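Local structure of glycogen synthase (Cyanobacterium sp. CLg1, 6GNF) at residues A320-S324 with R325-S329; V336-Q339 with K340-L344; D413-L416 with A417-T421; L441-M445 with Y446-P450. The protein belongs to the starch and bacterial glycogen synthases, glycosyltransferases of two Rossmann-like domains (GT-B fold), and holds adenosine-5'-diphosphate in this structure. All coordinates share one frame; numbering follows the deposited sequence.

Interaction 1: residues A320-S324 with R325-S329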
loop_
_atom_site.group_PDB
_atom_site.type_symbol
_atom_site.label_atom_id
_atom_site.label_comp_id
_atom_site.label_asym_id
_atom_site.label_seq_id
_atom_site.Cartn_x
_atom_site.Cartn_y
_atom_site.Cartn_z
ATOM N N ALA A 320 3.689 19.985 -20.027
ATOM C CA ALA A 320 3.705 21.353 -19.536
ATOM C C ALA A 320 3.502 21.399 -18.038
ATOM O O ALA A 320 2.565 20.814 -17.504
ATOM C CB ALA A 320 2.647 22.185 -20.239
ATOM N N ASN A 321 4.434 22.052 -17.363
ATOM C CA ASN A 321 4.310 22.316 -15.944
ATOM C C ASN A 321 3.321 23.456 -15.704
ATOM O O ASN A 321 3.093 24.286 -16.581
ATOM C CB ASN A 321 5.678 22.662 -15.360
ATOM C CG ASN A 321 6.633 21.488 -15.383
ATOM O OD1 ASN A 321 7.653 21.523 -16.065
ATOM N ND2 ASN A 321 6.298 20.435 -14.643
ATOM N N TYR A 322 2.734 23.485 -14.516
ATOM C CA TYR A 322 1.795 24.536 -14.157
ATOM C C TYR A 322 1.655 24.636 -12.650
ATOM O O TYR A 322 2.082 23.752 -11.925
ATOM C CB TYR A 322 0.425 24.289 -14.806
ATOM C CG TYR A 322 -0.262 22.998 -14.394
ATOM C CD1 TYR A 322 -1.071 22.944 -13.264
ATOM C CD2 TYR A 322 -0.114 21.834 -15.143
ATOM C CE1 TYR A 322 -1.700 21.768 -12.885
ATOM C CE2 TYR A 322 -0.741 20.654 -14.774
ATOM C CZ TYR A 322 -1.534 20.626 -13.647
ATOM O OH TYR A 322 -2.135 19.449 -13.274
ATOM N N ASN A 323 1.062 25.731 -12.196
ATOM C CA ASN A 323 0.702 25.930 -10.797
ATOM C C ASN A 323 -0.751 26.399 -10.751
ATOM O O ASN A 323 -1.429 26.393 -11.780
ATOM C CB ASN A 323 1.645 26.937 -10.137
ATOM C CG ASN A 323 1.606 28.304 -10.799
ATOM O OD1 ASN A 323 0.876 28.539 -11.763
ATOM N ND2 ASN A 323 2.426 29.208 -10.300
ATOM N N SER A 324 -1.250 26.760 -9.574
ATOM C CA SER A 324 -2.660 27.140 -9.453
ATOM C C SER A 324 -3.001 28.358 -10.310
ATOM O O SER A 324 -4.099 28.441 -10.842
ATOM C CB SER A 324 -3.053 27.374 -7.993
ATOM O OG SER A 324 -2.188 28.322 -7.399
ATOM N N ARG A 325 -2.059 29.285 -10.464
ATOM C CA ARG A 325 -2.287 30.459 -11.304
ATOM C C ARG A 325 -2.356 30.118 -12.793
ATOM O O ARG A 325 -3.171 30.692 -13.513
ATOM C CB ARG A 325 -1.202 31.516 -11.082
ATOM C CG ARG A 325 -1.181 32.108 -9.679
ATOM C CD ARG A 325 -0.385 33.407 -9.625
ATOM N NE ARG A 325 0.867 33.346 -10.390
ATOM C CZ ARG A 325 1.972 32.693 -10.013
ATOM N NH1 ARG A 325 2.012 32.014 -8.868
ATOM N NH2 ARG A 325 3.051 32.715 -10.796
ATOM N N THR A 326 -1.517 29.188 -13.251
ATOM C CA THR A 326 -1.425 28.888 -14.684
ATOM C C THR A 326 -2.126 27.588 -15.073
ATOM O O THR A 326 -1.842 27.015 -16.123
ATOM C CB THR A 326 0.043 28.822 -15.148
ATOM O OG1 THR A 326 0.693 27.697 -14.547
ATOM C CG2 THR A 326 0.778 30.100 -14.771
ATOM N N ILE A 327 -3.004 27.102 -14.204
ATOM C CA ILE A 327 -3.698 25.838 -14.437
ATOM C C ILE A 327 -4.516 25.827 -15.736
ATOM O O ILE A 327 -4.594 24.803 -16.414
ATOM C CB ILE A 327 -4.608 25.470 -13.245
ATOM C CG1 ILE A 327 -5.157 24.051 -13.410
ATOM C CG2 ILE A 327 -5.753 26.475 -13.096
ATOM C CD1 ILE A 327 -5.892 23.521 -12.197
ATOM N N ASN A 328 -5.127 26.953 -16.086
ATOM C CA ASN A 328 -5.937 27.018 -17.301
ATOM C C ASN A 328 -5.129 26.802 -18.584
ATOM O O ASN A 328 -5.650 26.256 -19.558
ATOM C CB ASN A 328 -6.685 28.350 -17.386
ATOM C CG ASN A 328 -7.825 28.453 -16.385
ATOM O OD1 ASN A 328 -8.323 27.455 -15.865
ATOM N ND2 ASN A 328 -8.260 29.677 -16.129
ATOM N N SER A 329 -3.871 27.239 -18.588
ATOM C CA SER A 329 -2.965 26.998 -19.716
ATOM C C SER A 329 -2.378 25.577 -19.666
ATOM O O SER A 329 -2.756 24.702 -20.446
ATOM C CB SER A 329 -1.825 28.027 -19.723
ATOM O OG SER A 329 -2.308 29.337 -19.512
#
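Two donors of Thr326 grip the amide oxygen of Asn323 where a loop turns into helix 327-341. Thr326 N donates to Asn323 OD1 at 2.9 Å and 146°, and Thr326 OG1 donates to the same OD1 from the opposite face of the amide plane. Asn323 and Thr326 are also the ends of a beta turn: Ser324 and Arg325 already have helical backbone angles, and Thr326 N makes a second, weak bond to the backbone Asn323 O. With chi1 near 60°, the Asn323 amide sits between its own backbone N and carbonyl carbon, which turns OD1 back over the turn, where the two Thr326 bonds limit the amide's rotation. The other end of that amide lies over one face of the Arg325 guanidinium, the two planes 72° apart; as both are donors, Asn323 ND2 and Arg325 NH1 merely touch, at 3.2 Å. On the buried side, the Tyr322 side chain crosses Ile327 at a slant, and its OH reaches across to bond Tyr446 O. Ile327 itself packs on Arg515, Leu516 and Met519 of helix 509-520. Its two branches divide the work within the turn: CG1 lies 4.2 Å from Tyr322 CE1, and CG2 comes to 3.4 Å from Ser324 O.

Interaction 2: residues V336-Q339 with K340-L344; sequences VALQ and KECGL
Gln339 meets Leu344 twice at the C-terminal end of helix 327-341, once through its backbone carbonyl and once through the root of its side chain. Its CB lies 4.4 Å from Leu344 CB and also passes near Leu344 O. From there CG is placed beside the backbone N, and the chain runs on extended (chi2 177°), leaving the helix end for the neighbouring parts of the domain, where the side chain packs on Val346 and on Leu352 of strand 352-356. At the tip both polar atoms of this buried amide are satisfied: OE1 accepts from Asp347 N and NE2 donates to Gln381 OE1, which leaves little freedom to the amide's rotation.

Leu338, the residue before Gln339, meets Cys342 one turn further along the chain. Leu338 CG stands anti to the backbone N (chi1 179°), and CD1 comes to 3.8 Å from Cys342 SG. Both side chains are buried: Leu338 packs on Phe419 and Ile420 of helix 414-423, Cys342 on Val383.

The backbone closes the helix around these contacts. Lys340 N donates almost straight to Val336 O, and Glu341 N and Cys342 N keep the pattern with Ala337 O and Leu338 O, Cys342 N adding a weak bond to Gln339 O. Only then does the bonding change: Gly343 N bonds Lys340 O (3.2 Å), and Leu344 N reaches back to Gln339 O (2.8 Å). With Gly343 at phi 75°, this is a Schellman motif, here leading toward strand 352-356, an inner strand of the parallel sheet and its first along the chain.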
loop_
_atom_site.group_PDB
_atom_site.type_symbol
_atom_site.label_atom_id
_atom_site.label_comp_id
_atom_site.label_asym_id
_atom_site.label_seq_id
_atom_site.Cartn_x
_atom_site.Cartn_y
_atom_site.Cartn_z
ATOM N N VAL A 336 -4.900 17.723 -23.701
ATOM C CA VAL A 336 -4.745 17.443 -25.130
ATOM C C VAL A 336 -3.624 16.434 -25.410
ATOM O O VAL A 336 -3.743 15.610 -26.318
ATOM C CB VAL A 336 -4.549 18.762 -25.917
ATOM C CG1 VAL A 336 -3.950 18.537 -27.295
ATOM C CG2 VAL A 336 -5.847 19.558 -25.953
ATOM N N ALA A 337 -2.542 16.495 -24.635
ATOM C CA ALA A 337 -1.438 15.540 -24.764
ATOM C C ALA A 337 -1.866 14.116 -24.387
ATOM O O ALA A 337 -1.523 13.156 -25.082
ATOM C CB ALA A 337 -0.258 15.975 -23.908
ATOM N N LEU A 338 -2.607 13.991 -23.289
ATOM C CA LEU A 338 -3.151 12.702 -22.859
ATOM C C LEU A 338 -4.092 12.139 -23.913
ATOM O O LEU A 338 -3.990 10.973 -24.293
ATOM C CB LEU A 338 -3.904 12.858 -21.535
ATOM C CG LEU A 338 -4.568 11.622 -20.925
ATOM C CD1 LEU A 338 -3.548 10.529 -20.640
ATOM C CD2 LEU A 338 -5.307 12.014 -19.656
ATOM N N GLN A 339 -5.003 12.979 -24.386
ATOM C CA GLN A 339 -5.960 12.579 -25.409
ATOM C C GLN A 339 -5.258 12.007 -26.633
ATOM O O GLN A 339 -5.626 10.928 -27.105
ATOM C CB GLN A 339 -6.852 13.761 -25.803
ATOM C CG GLN A 339 -7.865 14.107 -24.725
ATOM C CD GLN A 339 -8.708 15.323 -25.051
ATOM O OE1 GLN A 339 -8.267 16.234 -25.746
ATOM N NE2 GLN A 339 -9.929 15.350 -24.530
ATOM N N LYS A 340 -4.284 12.745 -27.161
ATOM C CA LYS A 340 -3.515 12.277 -28.312
ATOM C C LYS A 340 -2.737 11.000 -28.004
ATOM O O LYS A 340 -2.707 10.083 -28.814
ATOM C CB LYS A 340 -2.549 13.354 -28.810
ATOM C CG LYS A 340 -1.532 12.824 -29.809
ATOM C CD LYS A 340 -1.020 13.896 -30.746
ATOM C CE LYS A 340 -0.204 13.274 -31.868
ATOM N NZ LYS A 340 0.982 12.542 -31.342
ATOM N N GLU A 341 -2.097 10.948 -26.846
ATOM C CA GLU A 341 -1.321 9.767 -26.466
ATOM C C GLU A 341 -2.182 8.498 -26.456
ATOM O O GLU A 341 -1.697 7.415 -26.768
ATOM C CB GLU A 341 -0.678 9.971 -25.089
ATOM C CG GLU A 341 0.407 8.963 -24.735
ATOM C CD GLU A 341 1.724 9.205 -25.438
ATOM O OE1 GLU A 341 1.784 9.975 -26.418
ATOM O OE2 GLU A 341 2.723 8.610 -24.987
ATOM N N CYS A 342 -3.457 8.639 -26.100
ATOM C CA CYS A 342 -4.349 7.496 -25.926
ATOM C C CYS A 342 -5.206 7.203 -27.154
ATOM O O CYS A 342 -6.028 6.295 -27.136
ATOM C CB CYS A 342 -5.244 7.738 -24.708
ATOM S SG CYS A 342 -4.320 7.816 -23.149
ATOM N N GLY A 343 -5.013 7.964 -28.224
ATOM C CA GLY A 343 -5.790 7.784 -29.448
ATOM C C GLY A 343 -7.211 8.316 -29.362
ATOM O O GLY A 343 -8.056 7.959 -30.181
ATOM N N LEU A 344 -7.473 9.185 -28.389
ATOM C CA LEU A 344 -8.807 9.750 -28.187
ATOM C C LEU A 344 -8.956 11.056 -28.944
ATOM O O LEU A 344 -7.966 11.739 -29.206
ATOM C CB LEU A 344 -9.048 10.007 -26.697
ATOM C CG LEU A 344 -8.817 8.807 -25.776
ATOM C CD1 LEU A 344 -8.917 9.226 -24.317
ATOM C CD2 LEU A 344 -9.808 7.696 -26.094
#

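Interaction 3: residues D413-L416 with A417-T421. With ADP (adenosine-5'-diphosphate), chain F.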
loop_
_atom_site.group_PDB
_atom_site.type_symbol
_atom_site.label_atom_id
_atom_site.label_comp_id
_atom_site.label_asym_id
_atom_site.label_seq_id
_atom_site.Cartn_x
_atom_site.Cartn_y
_atom_site.Cartn_z
ATOM N N ASP A 413 3.504 1.779 -16.101
ATOM C CA ASP A 413 4.041 2.845 -16.929
ATOM C C ASP A 413 3.946 4.177 -16.189
ATOM O O ASP A 413 2.892 4.826 -16.190
ATOM C CB ASP A 413 3.266 2.889 -18.249
ATOM C CG ASP A 413 3.852 3.874 -19.249
ATOM O OD1 ASP A 413 4.699 4.711 -18.862
ATOM O OD2 ASP A 413 3.472 3.821 -20.436
ATOM N N SER A 414 5.051 4.587 -15.569
ATOM C CA SER A 414 5.076 5.826 -14.790
ATOM C C SER A 414 4.788 7.051 -15.647
ATOM O O SER A 414 4.036 7.938 -15.245
ATOM C CB SER A 414 6.400 5.987 -14.066
ATOM O OG SER A 414 6.384 5.159 -12.919
ATOM N N LYS A 415 5.377 7.098 -16.833
ATOM C CA LYS A 415 5.159 8.214 -17.744
ATOM C C LYS A 415 3.667 8.430 -18.025
ATOM O O LYS A 415 3.179 9.559 -17.966
ATOM C CB LYS A 415 5.925 7.984 -19.050
ATOM C CG LYS A 415 5.806 9.104 -20.070
ATOM C CD LYS A 415 6.887 8.965 -21.133
ATOM C CE LYS A 415 6.716 9.962 -22.266
ATOM N NZ LYS A 415 5.612 9.580 -23.192
ATOM N N LEU A 416 2.950 7.351 -18.334
ATOM C CA LEU A 416 1.524 7.453 -18.642
ATOM C C LEU A 416 0.705 7.772 -17.386
ATOM O O LEU A 416 -0.299 8.472 -17.455
ATOM C CB LEU A 416 1.017 6.175 -19.309
ATOM C CG LEU A 416 -0.394 6.243 -19.907
ATOM C CD1 LEU A 416 -0.484 7.298 -21.000
ATOM C CD2 LEU A 416 -0.815 4.887 -20.453
ATOM N N ALA A 417 1.132 7.258 -16.240
ATOM C CA ALA A 417 0.496 7.611 -14.975
ATOM C C ALA A 417 0.552 9.124 -14.756
ATOM O O ALA A 417 -0.447 9.743 -14.376
ATOM C CB ALA A 417 1.154 6.878 -13.813
ATOM N N HIS A 418 1.710 9.715 -15.040
ATOM C CA HIS A 418 1.895 11.151 -14.900
ATOM C C HIS A 418 1.004 11.904 -15.886
ATOM O O HIS A 418 0.326 12.869 -15.516
ATOM C CB HIS A 418 3.371 11.523 -15.079
ATOM C CG HIS A 418 4.193 11.307 -13.847
ATOM N ND1 HIS A 418 4.317 12.263 -12.863
ATOM C CD2 HIS A 418 4.905 10.238 -13.421
ATOM C CE1 HIS A 418 5.076 11.796 -11.889
ATOM N NE2 HIS A 418 5.446 10.568 -12.203
ATOM N N PHE A 419 0.994 11.462 -17.137
ATOM C CA PHE A 419 0.112 12.044 -18.146
ATOM C C PHE A 419 -1.362 12.022 -17.716
ATOM O O PHE A 419 -2.109 12.970 -17.982
ATOM C CB PHE A 419 0.244 11.309 -19.482
ATOM C CG PHE A 419 1.307 11.861 -20.394
ATOM C CD1 PHE A 419 2.629 11.939 -19.982
ATOM C CD2 PHE A 419 0.986 12.260 -21.684
ATOM C CE1 PHE A 419 3.605 12.427 -20.831
ATOM C CE2 PHE A 419 1.959 12.754 -22.540
ATOM C CZ PHE A 419 3.271 12.835 -22.109
ATOM N N ILE A 420 -1.785 10.928 -17.084
ATOM C CA ILE A 420 -3.191 10.767 -16.678
ATOM C C ILE A 420 -3.527 11.685 -15.506
ATOM O O ILE A 420 -4.555 12.365 -15.516
ATOM C CB ILE A 420 -3.517 9.299 -16.320
ATOM C CG1 ILE A 420 -3.564 8.451 -17.594
ATOM C CG2 ILE A 420 -4.855 9.192 -15.596
ATOM C CD1 ILE A 420 -3.365 6.974 -17.342
ATOM N N THR A 421 -2.652 11.703 -14.505
ATOM C CA THR A 421 -2.852 12.525 -13.319
ATOM C C THR A 421 -2.967 14.006 -13.653
ATOM O O THR A 421 -3.780 14.702 -13.051
ATOM C CB THR A 421 -1.702 12.332 -12.321
ATOM O OG1 THR A 421 -1.530 10.937 -12.071
ATOM C CG2 THR A 421 -1.984 13.046 -11.009
HETATM P PB ADP F . -2.407 0.152 -3.524
HETATM O O1B ADP F . -3.620 -0.409 -2.829
HETATM O O2B ADP F . -1.284 0.496 -2.585
HETATM O O3B ADP F . -2.010 -0.617 -4.756
HETATM P PA ADP F . -2.443 3.033 -3.612
HETATM O O1A ADP F . -2.287 3.124 -2.100
HETATM O O2A ADP F . -3.297 4.040 -4.371
HETATM O O3A ADP F . -2.961 1.568 -4.068
HETATM O "O5'" ADP F . -0.970 3.050 -4.279
HETATM C "C5'" ADP F . -0.731 2.518 -5.587
HETATM C "C4'" ADP F . 0.375 3.344 -6.232
HETATM O "O4'" ADP F . 0.896 2.723 -7.409
HETATM C "C3'" ADP F . -0.154 4.697 -6.658
HETATM O "O3'" ADP F . 0.822 5.680 -6.295
HETATM C "C2'" ADP F . -0.339 4.584 -8.155
HETATM O "O2'" ADP F . -0.055 5.847 -8.749
HETATM C "C1'" ADP F . 0.656 3.515 -8.573
HETATM N N9 ADP F . 0.224 2.591 -9.657
HETATM C C8 ADP F . -0.678 1.591 -9.557
HETATM N N7 ADP F . -0.805 0.921 -10.735
HETATM C C5 ADP F . 0.043 1.488 -11.611
HETATM C C6 ADP F . 0.423 1.285 -13.024
HETATM N N6 ADP F . -0.142 0.313 -13.766
HETATM N N1 ADP F . 1.352 2.106 -13.559
HETATM C C2 ADP F . 1.934 3.089 -12.852
HETATM N N3 ADP F . 1.635 3.325 -11.561
HETATM C C4 ADP F . 0.722 2.578 -10.895
#
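Asp413, the N-cap of helix 414-423, and Ala417 in its first turn are joined by the bond from Ala417 N to Asp413 O (3.0 Å), and both meet the adenine of ADP. Asp413 N points at the ring nitrogen N1 in a straight (162°) but long and weak bond of 3.3 Å, and Ala417 CB lies 4.0 Å from adenine C2.

What positions Asp413 comes next. Its side chain is turned anti to its own N (chi1 -174°), which brings OD1 over the first turn to accept weakly from Leu416 N; OD2 forms a salt bridge with Arg411, whose carbonyl also bonds the nucleotide. The next turn has a further hold: Ala417 O is gripped from opposite faces of its plane by Thr421 N and, at 2.8 Å, by Thr421 OG1, so a buried hydroxyl finds an acceptor one turn back.

Farther out the helix is wedged into the domain on several sides. His418 presents its ring edge to Ser414 O, with CD2 3.1 Å from that oxygen, while ND1 bonds Asp315 and the ring stacks with Trp310 and Phe317. The Leu416 and Ile420 side chains cross obliquely, with Leu416 CG 4.0 Å from Ile420 CD1, and both press on Leu385 of strand 381-385. Exposed Lys415 lies side by side with the buried Phe419 ring, which packs on helix 327-341.

A helix start with a weakly capping aspartate, its backbone N directed at the base, thus contributes to the ADP pocket in the Rossmann-like C-terminal domain of this GT-B fold.

Interaction 4: residues L441-M445 with Y446-P450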
loop_
_atom_site.group_PDB
_atom_site.type_symbol
_atom_site.label_atom_id
_atom_site.label_comp_id
_atom_site.label_asym_id
_atom_site.label_seq_id
_atom_site.Cartn_x
_atom_site.Cartn_y
_atom_site.Cartn_z
ATOM N N LEU A 441 -4.580 11.652 -3.587
ATOM C CA LEU A 441 -3.713 12.684 -3.025
ATOM C C LEU A 441 -2.891 13.322 -4.132
ATOM O O LEU A 441 -2.844 14.550 -4.264
ATOM C CB LEU A 441 -2.788 12.098 -1.963
ATOM C CG LEU A 441 -3.429 11.313 -0.815
ATOM C CD1 LEU A 441 -2.366 10.907 0.196
ATOM C CD2 LEU A 441 -4.529 12.109 -0.137
ATOM N N TYR A 442 -2.275 12.485 -4.961
ATOM C CA TYR A 442 -1.554 12.972 -6.125
ATOM C C TYR A 442 -2.473 13.818 -6.991
ATOM O O TYR A 442 -2.124 14.934 -7.386
ATOM C CB TYR A 442 -1.010 11.811 -6.958
ATOM C CG TYR A 442 0.100 11.003 -6.320
ATOM C CD1 TYR A 442 0.963 11.561 -5.389
ATOM C CD2 TYR A 442 0.307 9.679 -6.687
ATOM C CE1 TYR A 442 1.985 10.821 -4.824
ATOM C CE2 TYR A 442 1.330 8.935 -6.131
ATOM C CZ TYR A 442 2.165 9.513 -5.198
ATOM O OH TYR A 442 3.172 8.763 -4.638
ATOM N N ALA A 443 -3.647 13.280 -7.296
ATOM C CA ALA A 443 -4.593 13.949 -8.173
ATOM C C ALA A 443 -4.898 15.363 -7.690
ATOM O O ALA A 443 -4.890 16.308 -8.473
ATOM C CB ALA A 443 -5.875 13.140 -8.279
ATOM N N MET A 444 -5.182 15.507 -6.403
ATOM C CA MET A 444 -5.520 16.808 -5.845
ATOM C C MET A 444 -4.383 17.817 -5.986
ATOM O O MET A 444 -4.628 18.985 -6.253
ATOM C CB MET A 444 -5.981 16.681 -4.391
ATOM C CG MET A 444 -7.364 16.054 -4.274
ATOM S SD MET A 444 -8.060 16.021 -2.613
ATOM C CE MET A 444 -7.084 14.732 -1.851
ATOM N N MET A 445 -3.140 17.385 -5.817
ATOM C CA MET A 445 -2.003 18.293 -6.009
ATOM C C MET A 445 -1.902 18.810 -7.443
ATOM O O MET A 445 -1.351 19.880 -7.669
ATOM C CB MET A 445 -0.689 17.616 -5.633
ATOM C CG MET A 445 -0.509 17.375 -4.158
ATOM S SD MET A 445 1.027 16.476 -3.795
ATOM C CE MET A 445 2.255 17.715 -4.220
ATOM N N TYR A 446 -2.438 18.045 -8.394
ATOM C CA TYR A 446 -2.464 18.440 -9.802
ATOM C C TYR A 446 -3.760 19.171 -10.199
ATOM O O TYR A 446 -3.941 19.516 -11.360
ATOM C CB TYR A 446 -2.262 17.207 -10.701
ATOM C CG TYR A 446 -0.824 16.711 -10.758
ATOM C CD1 TYR A 446 -0.235 16.117 -9.659
ATOM C CD2 TYR A 446 -0.067 16.835 -11.916
ATOM C CE1 TYR A 446 1.071 15.660 -9.694
ATOM C CE2 TYR A 446 1.244 16.382 -11.967
ATOM C CZ TYR A 446 1.808 15.790 -10.852
ATOM O OH TYR A 446 3.118 15.332 -10.870
ATOM N N GLY A 447 -4.665 19.385 -9.249
ATOM C CA GLY A 447 -5.946 20.030 -9.537
ATOM C C GLY A 447 -6.927 19.098 -10.225
ATOM O O GLY A 447 -7.890 19.532 -10.846
ATOM N N THR A 448 -6.677 17.802 -10.098
ATOM C CA THR A 448 -7.518 16.779 -10.697
ATOM C C THR A 448 -8.456 16.270 -9.608
ATOM O O THR A 448 -8.013 15.872 -8.534
ATOM C CB THR A 448 -6.652 15.640 -11.282
ATOM O OG1 THR A 448 -5.840 16.160 -12.346
ATOM C CG2 THR A 448 -7.506 14.506 -11.826
ATOM N N ILE A 449 -9.750 16.265 -9.908
ATOM C CA ILE A 449 -10.782 16.078 -8.896
ATOM C C ILE A 449 -11.112 14.602 -8.673
ATOM O O ILE A 449 -11.525 13.918 -9.614
ATOM C CB ILE A 449 -12.062 16.831 -9.298
ATOM C CG1 ILE A 449 -11.802 18.340 -9.263
ATOM C CG2 ILE A 449 -13.216 16.466 -8.377
ATOM C CD1 ILE A 449 -12.841 19.173 -9.982
ATOM N N PRO A 450 -10.970 14.113 -7.424
ATOM C CA PRO A 450 -11.313 12.717 -7.155
ATOM C C PRO A 450 -12.814 12.414 -7.208
ATOM O O PRO A 450 -13.628 13.187 -6.700
ATOM C CB PRO A 450 -10.784 12.482 -5.728
ATOM C CG PRO A 450 -9.814 13.582 -5.477
ATOM C CD PRO A 450 -10.327 14.748 -6.260
#
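Met444 and Pro450 cross at about a right angle, Met444 CG resting 3.7 Å from Pro450 CG, across the bend between helix 439-445 and strand 449-452 of a beta-alpha-beta unit. The helix ends in a Schellman motif. Gly447, with phi 76°, turns the chain back, so that the strand begins alongside the helix it has just left and Pro450 is brought onto the methionine.

On another side of the helix end, Tyr446 sets its ring edge against the backbone: CD1 comes to 3.2 Å from Tyr442 O, close to the ring plane, while Tyr446 N donates to that same oxygen and, weakly, to Ala443 O. The ring is held at its far end by the bond from OH to Asp315, and its side chain packs on His418 and Thr421 of helix 414-423. Tyr442 leads elsewhere, its side chain touching ADP and its ring stacking with Trp310.

Between these two sides, Ala443 faces Thr448. Thr448 OG1 lies beside the backbone N (chi1 -64°), which puts CG2 anti to it; CG2 and CB pack on the Ala443 methyl, 4.0 Å between the two CB atoms. Its OG1 is left to bond Thr421 O, Ala424 O and Lys331 NZ. Gly447 N closes on Met444 O at 3.0 Å, standing well above that carbonyl's plane, and Thr448 N donates to Ala443 O at 2.8 Å, 40° out of the plane.

How the interactions relate
The four contacts follow one another along the chain and lie on the same side of its centre. Interactions 1 and 2 mark the start and end of helix 327-341, their centres about 19 Å apart and without touching. Interaction 3, on helix 414-423, is the neighbour shared by interactions 2 and 4: Ala337 CB of interaction 2 lies 4.1 Å from its Phe419 CE2, a weak, long ion pair joins Glu341 to its Lys415, and its last residues touch interaction 4. Interaction 4 also meets interaction 1, with centres about 13 Å apart. Helix 414-423 thus packs against both helix 327-341 and the parallel sheet, its N-terminal end at the ADP pocket, which Tyr442 of interaction 4 also reaches.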